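Local atomic coordinates of iron-regulated ABC transporter siderophore-binding protein SirA (PDB entry 3MWF), a protein that binds the siderophore staphyloferrin B with its iron and probably delivers it to an ABC transporter for iron uptake. Residues T26-A31 / K117-L122; Q51-E56 / T65-Q70; K96-L101 / A105-T110. All coordinates share one frame; numbering follows the deposited sequence. Where two conformers were deposited one is given.

Contact 1: residues T26-A31 / K117-L122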
# COMPACT_ATOMS: atom_id res chain seq x y z
N THR A 26 -7.80 -6.24 -12.77
CA THR A 26 -7.21 -5.31 -11.80
C THR A 26 -5.75 -5.08 -12.12
O THR A 26 -4.97 -6.04 -12.20
CB THR A 26 -7.40 -5.83 -10.36
OG1 THR A 26 -7.04 -7.22 -10.29
CG2 THR A 26 -8.83 -5.65 -9.92
N LEU A 27 -5.37 -3.81 -12.30
CA LEU A 27 -4.03 -3.44 -12.79
C LEU A 27 -3.08 -2.90 -11.73
O LEU A 27 -2.01 -2.41 -12.06
CB LEU A 27 -4.13 -2.43 -13.94
CG LEU A 27 -4.93 -2.97 -15.15
CD1 LEU A 27 -4.90 -1.94 -16.26
CD2 LEU A 27 -4.34 -4.28 -15.66
N TYR A 28 -3.48 -2.96 -10.46
CA TYR A 28 -2.50 -2.79 -9.40
C TYR A 28 -2.81 -3.70 -8.21
O TYR A 28 -3.94 -4.11 -8.04
CB TYR A 28 -2.36 -1.33 -8.97
CG TYR A 28 -3.58 -0.61 -8.48
CD1 TYR A 28 -4.42 0.07 -9.38
CD2 TYR A 28 -3.84 -0.50 -7.11
CE1 TYR A 28 -5.52 0.81 -8.91
CE2 TYR A 28 -4.95 0.22 -6.63
CZ TYR A 28 -5.75 0.90 -7.54
OH TYR A 28 -6.83 1.63 -7.11
N GLN A 29 -1.79 -4.00 -7.39
CA GLN A 29 -1.95 -5.00 -6.33
C GLN A 29 -3.17 -4.74 -5.46
O GLN A 29 -3.92 -5.65 -5.14
CB GLN A 29 -0.71 -4.97 -5.42
CG GLN A 29 0.64 -4.92 -6.16
CD GLN A 29 0.90 -6.16 -6.99
OE1 GLN A 29 0.76 -7.27 -6.50
NE2 GLN A 29 1.28 -5.97 -8.26
N GLY A 30 -3.35 -3.49 -5.03
CA GLY A 30 -4.42 -3.17 -4.07
C GLY A 30 -5.79 -3.36 -4.68
O GLY A 30 -6.71 -3.70 -3.97
N ALA A 31 -5.92 -3.11 -5.98
CA ALA A 31 -7.18 -3.28 -6.69
C ALA A 31 -7.53 -4.76 -6.70
O ALA A 31 -8.68 -5.15 -6.48
CB ALA A 31 -7.07 -2.72 -8.11
N LYS A 117 -8.51 2.99 0.73
CA LYS A 117 -9.88 3.44 1.00
C LYS A 117 -10.51 4.02 -0.26
O LYS A 117 -11.68 3.79 -0.54
CB LYS A 117 -9.90 4.43 2.18
CG LYS A 117 -9.49 3.76 3.50
CD LYS A 117 -9.14 4.75 4.64
CE LYS A 117 -8.06 5.76 4.20
NZ LYS A 117 -6.85 5.99 5.07
N ASP A 118 -9.72 4.76 -1.03
CA ASP A 118 -10.20 5.31 -2.29
C ASP A 118 -10.45 4.20 -3.31
O ASP A 118 -11.45 4.21 -4.03
CB ASP A 118 -9.23 6.37 -2.81
CG ASP A 118 -9.21 7.61 -1.91
OD1 ASP A 118 -10.08 7.72 -1.01
OD2 ASP A 118 -8.33 8.46 -2.09
N THR A 119 -9.54 3.22 -3.37
CA THR A 119 -9.73 2.03 -4.22
C THR A 119 -11.03 1.30 -3.84
O THR A 119 -11.80 0.91 -4.71
CB THR A 119 -8.51 1.09 -4.06
OG1 THR A 119 -7.34 1.85 -4.37
CG2 THR A 119 -8.58 -0.11 -5.00
N THR A 120 -11.28 1.15 -2.54
CA THR A 120 -12.45 0.43 -2.04
C THR A 120 -13.75 1.15 -2.40
O THR A 120 -14.69 0.54 -2.90
CB THR A 120 -12.38 0.20 -0.53
OG1 THR A 120 -11.23 -0.62 -0.23
CG2 THR A 120 -13.61 -0.53 -0.01
N LYS A 121 -13.76 2.47 -2.18
CA LYS A 121 -14.93 3.29 -2.58
C LYS A 121 -15.19 3.26 -4.08
O LYS A 121 -16.32 3.02 -4.51
CB LYS A 121 -14.75 4.74 -2.11
CG LYS A 121 -14.85 4.92 -0.62
CD LYS A 121 -14.41 6.34 -0.23
CE LYS A 121 -13.56 6.32 1.04
NZ LYS A 121 -13.37 7.68 1.64
N LEU A 122 -14.15 3.50 -4.88
CA LEU A 122 -14.28 3.48 -6.34
C LEU A 122 -14.77 2.13 -6.84
O LEU A 122 -15.67 2.06 -7.68
CB LEU A 122 -12.95 3.81 -7.01
CG LEU A 122 -12.93 3.78 -8.54
CD1 LEU A 122 -13.92 4.78 -9.11
CD2 LEU A 122 -11.55 4.11 -9.05

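Contact 2: residues Q51-E56 / T65-Q70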
# COMPACT_ATOMS: atom_id res chain seq x y z
N GLN A 51 6.85 -13.18 -4.66
CA GLN A 51 6.05 -14.43 -4.65
C GLN A 51 5.29 -14.59 -5.98
O GLN A 51 4.17 -15.06 -5.98
CB GLN A 51 5.06 -14.45 -3.49
CG GLN A 51 5.76 -14.32 -2.13
CD GLN A 51 4.81 -14.40 -0.96
OE1 GLN A 51 3.61 -14.17 -1.09
NE2 GLN A 51 5.36 -14.73 0.21
N LYS A 52 5.95 -14.26 -7.09
CA LYS A 52 5.25 -14.24 -8.38
C LYS A 52 4.72 -15.63 -8.71
O LYS A 52 5.37 -16.63 -8.40
CB LYS A 52 6.21 -13.81 -9.48
CG LYS A 52 6.76 -12.41 -9.33
CD LYS A 52 7.53 -12.01 -10.59
CE LYS A 52 8.03 -10.58 -10.45
NZ LYS A 52 8.37 -10.00 -11.80
N PRO A 53 3.58 -15.71 -9.40
CA PRO A 53 2.76 -14.62 -9.96
C PRO A 53 1.68 -14.07 -9.03
O PRO A 53 1.06 -13.05 -9.38
CB PRO A 53 2.10 -15.30 -11.16
CG PRO A 53 1.87 -16.65 -10.69
CD PRO A 53 3.10 -17.02 -9.89
N LYS A 54 1.44 -14.71 -7.88
CA LYS A 54 0.34 -14.34 -6.99
C LYS A 54 0.79 -14.46 -5.54
O LYS A 54 1.30 -15.50 -5.13
CB LYS A 54 -0.87 -15.28 -7.21
CG LYS A 54 -1.50 -15.16 -8.62
CD LYS A 54 -2.43 -16.34 -8.91
CE LYS A 54 -2.94 -16.26 -10.37
NZ LYS A 54 -3.74 -17.48 -10.70
N PHE A 55 0.60 -13.39 -4.77
CA PHE A 55 0.98 -13.44 -3.36
C PHE A 55 0.32 -14.62 -2.65
O PHE A 55 -0.88 -14.89 -2.85
CB PHE A 55 0.53 -12.17 -2.62
CG PHE A 55 1.31 -10.94 -2.97
CD1 PHE A 55 2.70 -10.92 -2.86
CD2 PHE A 55 0.65 -9.76 -3.35
CE1 PHE A 55 3.44 -9.77 -3.16
CE2 PHE A 55 1.36 -8.62 -3.64
CZ PHE A 55 2.75 -8.60 -3.56
N GLU A 56 1.10 -15.29 -1.81
CA GLU A 56 0.60 -16.44 -1.03
C GLU A 56 -0.72 -16.17 -0.30
O GLU A 56 -1.64 -16.99 -0.31
CB GLU A 56 1.68 -16.90 -0.03
CG GLU A 56 1.36 -18.23 0.63
CD GLU A 56 1.61 -19.39 -0.32
OE1 GLU A 56 1.87 -19.13 -1.51
OE2 GLU A 56 1.55 -20.56 0.12
N THR A 65 -7.58 -16.88 -12.14
CA THR A 65 -7.26 -15.51 -12.55
C THR A 65 -6.05 -15.52 -13.47
O THR A 65 -5.00 -16.08 -13.13
CB THR A 65 -6.99 -14.58 -11.33
OG1 THR A 65 -8.14 -14.54 -10.48
CG2 THR A 65 -6.62 -13.15 -11.79
N LYS A 66 -6.18 -14.93 -14.65
CA LYS A 66 -5.10 -14.89 -15.60
C LYS A 66 -4.19 -13.72 -15.28
O LYS A 66 -4.65 -12.63 -14.93
CB LYS A 66 -5.68 -14.76 -17.02
CG LYS A 66 -4.73 -14.25 -18.09
CD LYS A 66 -3.87 -15.39 -18.65
CE LYS A 66 -2.78 -14.86 -19.55
NZ LYS A 66 -2.08 -16.02 -20.17
N ILE A 67 -2.89 -13.94 -15.42
CA ILE A 67 -1.91 -12.87 -15.19
C ILE A 67 -1.78 -12.06 -16.46
O ILE A 67 -1.50 -12.61 -17.53
CB ILE A 67 -0.55 -13.43 -14.69
CG1 ILE A 67 -0.73 -14.17 -13.36
CG2 ILE A 67 0.51 -12.32 -14.64
CD1 ILE A 67 -1.25 -13.31 -12.23
N VAL A 68 -1.99 -10.74 -16.37
CA VAL A 68 -1.90 -9.89 -17.54
C VAL A 68 -0.58 -9.13 -17.66
O VAL A 68 -0.46 -8.25 -18.51
CB VAL A 68 -3.11 -8.94 -17.67
CG1 VAL A 68 -4.39 -9.76 -17.70
CG2 VAL A 68 -3.14 -7.94 -16.48
N GLY A 69 0.42 -9.48 -16.86
CA GLY A 69 1.73 -8.86 -16.99
C GLY A 69 2.16 -8.11 -15.73
O GLY A 69 1.55 -8.25 -14.68
N GLN A 70 3.19 -7.30 -15.87
CA GLN A 70 3.82 -6.60 -14.74
C GLN A 70 3.15 -5.26 -14.51
O GLN A 70 2.82 -4.54 -15.45
CB GLN A 70 5.33 -6.43 -14.99
CG GLN A 70 6.06 -7.75 -15.24
CD GLN A 70 7.58 -7.62 -15.30
OE1 GLN A 70 8.30 -8.63 -15.21
NE2 GLN A 70 8.08 -6.40 -15.47

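Contact 3: residues K96-L101 / A105-T110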
# COMPACT_ATOMS: atom_id res chain seq x y z
N LYS A 96 -0.66 6.78 -19.45
CA LYS A 96 -0.32 6.86 -20.87
C LYS A 96 -1.08 5.86 -21.75
O LYS A 96 -1.18 6.06 -22.96
CB LYS A 96 1.20 6.76 -21.08
CG LYS A 96 1.96 8.03 -20.66
CD LYS A 96 3.42 7.98 -21.14
CE LYS A 96 4.05 9.37 -21.24
NZ LYS A 96 4.25 10.01 -19.89
N VAL A 97 -1.61 4.79 -21.15
CA VAL A 97 -2.38 3.81 -21.90
C VAL A 97 -3.89 3.83 -21.56
O VAL A 97 -4.61 2.92 -21.93
CB VAL A 97 -1.83 2.38 -21.70
CG1 VAL A 97 -0.36 2.35 -22.09
CG2 VAL A 97 -2.03 1.92 -20.25
N TYR A 98 -4.33 4.83 -20.79
CA TYR A 98 -5.73 4.88 -20.37
C TYR A 98 -6.71 4.80 -21.55
O TYR A 98 -7.73 4.11 -21.47
CB TYR A 98 -6.05 6.14 -19.53
CG TYR A 98 -7.51 6.23 -19.22
CD1 TYR A 98 -8.09 5.41 -18.25
CD2 TYR A 98 -8.34 7.10 -19.93
CE1 TYR A 98 -9.46 5.47 -17.96
CE2 TYR A 98 -9.72 7.17 -19.66
CZ TYR A 98 -10.26 6.36 -18.69
OH TYR A 98 -11.61 6.44 -18.44
N ASP A 99 -6.41 5.53 -22.64
CA ASP A 99 -7.32 5.50 -23.80
C ASP A 99 -7.36 4.09 -24.42
O ASP A 99 -8.44 3.63 -24.87
CB ASP A 99 -6.92 6.49 -24.89
CG ASP A 99 -7.06 7.96 -24.47
OD1 ASP A 99 -7.56 8.28 -23.37
OD2 ASP A 99 -6.59 8.79 -25.28
N GLN A 100 -6.21 3.43 -24.45
CA GLN A 100 -6.10 2.08 -25.00
C GLN A 100 -6.88 1.08 -24.13
O GLN A 100 -7.55 0.19 -24.64
CB GLN A 100 -4.63 1.67 -25.14
CG GLN A 100 -3.85 2.52 -26.17
CD GLN A 100 -2.35 2.27 -26.19
OE1 GLN A 100 -1.87 1.39 -26.90
NE2 GLN A 100 -1.60 3.09 -25.45
N LEU A 101 -6.80 1.26 -22.81
CA LEU A 101 -7.57 0.46 -21.87
C LEU A 101 -9.07 0.67 -22.08
O LEU A 101 -9.83 -0.30 -22.11
CB LEU A 101 -7.21 0.77 -20.41
CG LEU A 101 -5.83 0.31 -19.98
CD1 LEU A 101 -5.55 0.89 -18.60
CD2 LEU A 101 -5.71 -1.24 -19.94
N ALA A 105 -12.46 -2.04 -22.53
CA ALA A 105 -13.57 -2.10 -21.63
C ALA A 105 -13.66 -0.82 -20.81
O ALA A 105 -12.66 -0.10 -20.69
CB ALA A 105 -13.42 -3.31 -20.68
N PRO A 106 -14.84 -0.55 -20.21
CA PRO A 106 -14.96 0.59 -19.31
C PRO A 106 -13.85 0.48 -18.27
O PRO A 106 -13.66 -0.59 -17.67
CB PRO A 106 -16.32 0.37 -18.64
CG PRO A 106 -17.11 -0.38 -19.67
CD PRO A 106 -16.10 -1.31 -20.28
N THR A 107 -13.12 1.58 -18.10
CA THR A 107 -11.93 1.58 -17.26
C THR A 107 -12.08 2.70 -16.24
O THR A 107 -12.38 3.86 -16.60
CB THR A 107 -10.66 1.83 -18.10
OG1 THR A 107 -10.48 0.77 -19.02
CG2 THR A 107 -9.41 1.92 -17.18
N VAL A 108 -11.91 2.36 -14.97
CA VAL A 108 -11.94 3.38 -13.91
C VAL A 108 -10.56 3.43 -13.26
O VAL A 108 -9.83 2.44 -13.26
CB VAL A 108 -13.05 3.10 -12.88
CG1 VAL A 108 -14.41 3.13 -13.58
CG2 VAL A 108 -12.86 1.72 -12.18
N SER A 109 -10.17 4.61 -12.77
CA SER A 109 -8.78 4.83 -12.31
C SER A 109 -8.71 5.66 -11.02
O SER A 109 -9.34 6.72 -10.93
CB SER A 109 -8.00 5.57 -13.41
OG SER A 109 -6.62 5.72 -13.09
N THR A 110 -7.94 5.20 -10.03
CA THR A 110 -7.59 6.04 -8.88
C THR A 110 -6.31 6.77 -9.24
O THR A 110 -5.63 6.44 -10.20
CB THR A 110 -7.27 5.19 -7.66
OG1 THR A 110 -6.37 4.15 -8.08
CG2 THR A 110 -8.54 4.56 -7.06
O HOH W 1 -13.22 4.02 -19.82

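Contact 1: residues T26-A31 / K117-L122
In the N-terminal α/β lobe of this siderophore-binding protein, Y28 at the N-cap position of helix 29-37 meets T119 of helix 116-127, the helix that follows the edge strand 107-110 of the lobe's sheet. The contact is small, burying about 125 Å² in all, and is carried almost entirely by these two side chains. They approach from opposite directions. Y28 OH lies 2.8 Å from T119 OG1 in a hydrogen bond in which either hydroxyl could be the donor, and T119 OG1 sits at the edge of the phenol, in the plane of the ring. While OG1 makes this bond, the methyl branch of T119 packs against both the phenol hydroxyl and the first turn of helix 29-37, with CG2 3.2 Å from Y28 OH and 3.9 Å from A31 CA. A chi1 of -56° in T119 turns the hydroxyl to Y28 and the methyl, anti to the backbone N, to A31. In Y28 the chi1 of 58° places CG between the backbone N and the carbonyl carbon; the ring is thereby folded back under its own helix, where A31 CB stands 3.7 Å above the ring plane, over the centre. V34, one turn further along helix 29-37, also touches T119. Each hydroxyl has a second partner: Y28 OH bonds T110 OG1 at the end of strand 107-110, and T119 OG1 bonds the carbonyl O of K115. The side chain of Y28 is about 8 Å from the bound staphyloferrin B, near the pocket but not among the residues that line it. The buried phenol hydroxyl thus has two polar partners, both threonine hydroxyls, and its ring, with a methyl group over one face, is probably held in one orientation.

Contact 2: residues Q51-E56 / T65-Q70
P53 and K54 pack on I67 where the loop between strands 44-45 and 66-70 of the N-terminal sheet folds back over the start of strand 66-70. P53 CB rests 3.8 Å from I67 CG1, and the carbonyl O of P53 comes within 3.7 Å of I67 CD1. The K54 chain crosses the isoleucine, its CE 3.9 Å from I67 CD1, and runs on fully extended to the backbone of T65. There K54 NZ donates to T65 O at 3.1 Å, in the carbonyl plane and on a lone pair, with a C=O...N angle of 140°. The same ammonium also bonds L62 O, so two main-chain carbonyls hold it. At the other end, K52 NZ stays 3.7 Å from Q70 OE1, its stronger partner being the carboxylate of E47 in a salt bridge. Further out, T65 OG1 is tied to P42 O, while F55 turns to L273, a residue of the siderophore pocket. A cis peptide precedes P53, consistent with the sharp turn of the loop here. Across its base E56 N donates to Q51 OE1 at 2.8 Å, the N-H...O angle 162° and the nitrogen 35° out of the amide's carbonyl plane.

Contact 3: residues K96-L101 / A105-T110
Y98 lies alongside T107, the two side chains running antiparallel, where helix 98-104 lies against strand 107-110. The phenol is swung toward the strand by a chi1 of 175°, which sets CG anti to the backbone N at the first turn of the helix. One side of the ring then does the touching: Y98 CE1 is 3.6 Å from T107 CG2, and T107 O lies at the ring edge, in plane. A water, 3.2 Å from Y98 OH, bridges the phenol hydroxyl to T107 N, from which it accepts at 3.0 Å on the strand edge away from strand 86-90. T107 O is itself bonded to T15 OG1 of the neighbouring hairpin, strands 6-10 and 13-17.

The two branches of T107 divide the contact. With a chi1 of -63°, CG2 is anti to the backbone N and turned to the tyrosine, whereas OG1 lies beside that N and heads for the chain just before it. T107 OG1 donates to A105 O at 2.9 Å, tilted 32° from the carbonyl plane, and T107 OG1 also passes 3.6 Å from L101 CB. L101 continues into the apolar layer between helix and sheet, reaching A89 on strand 86-90 as well as L76 and I79 of helix 76-81. L101 O accepts from A105 N at 3.2 Å, a straight bond in the last turn of the helix. The chain thus leaves helix 98-104 through A105 and P106 and enters the strand at T107, the helix-to-strand half of the β-α-β crossover that joins parallel strands 86-90 and 107-110 in this α/β lobe.

In the fold
All three contacts lie in the N-terminal lobe, around its six-stranded sheet, to which contact 2 brings strand 66-70 and contact 3 strand 107-110. Contacts 2 and 3 come in series along the chain, both between the two segments of contact 1. Contact 1 is the central one, its centre about 16 Å from that of contact 2 and about 14 Å from that of contact 3, while contacts 2 and 3, centres about 20 Å apart, do not touch. L27 of contact 1 touches both of the others: its CD2 is 3.9 Å from V68 CG2 and its CD1 3.7 Å from L101 CD1. L122 CD2 packs on T110 CG2 at 3.6 Å. Contacts 1 and 2 lie near the siderophore, the side chains of Y28 and Q70 each about 8 Å away.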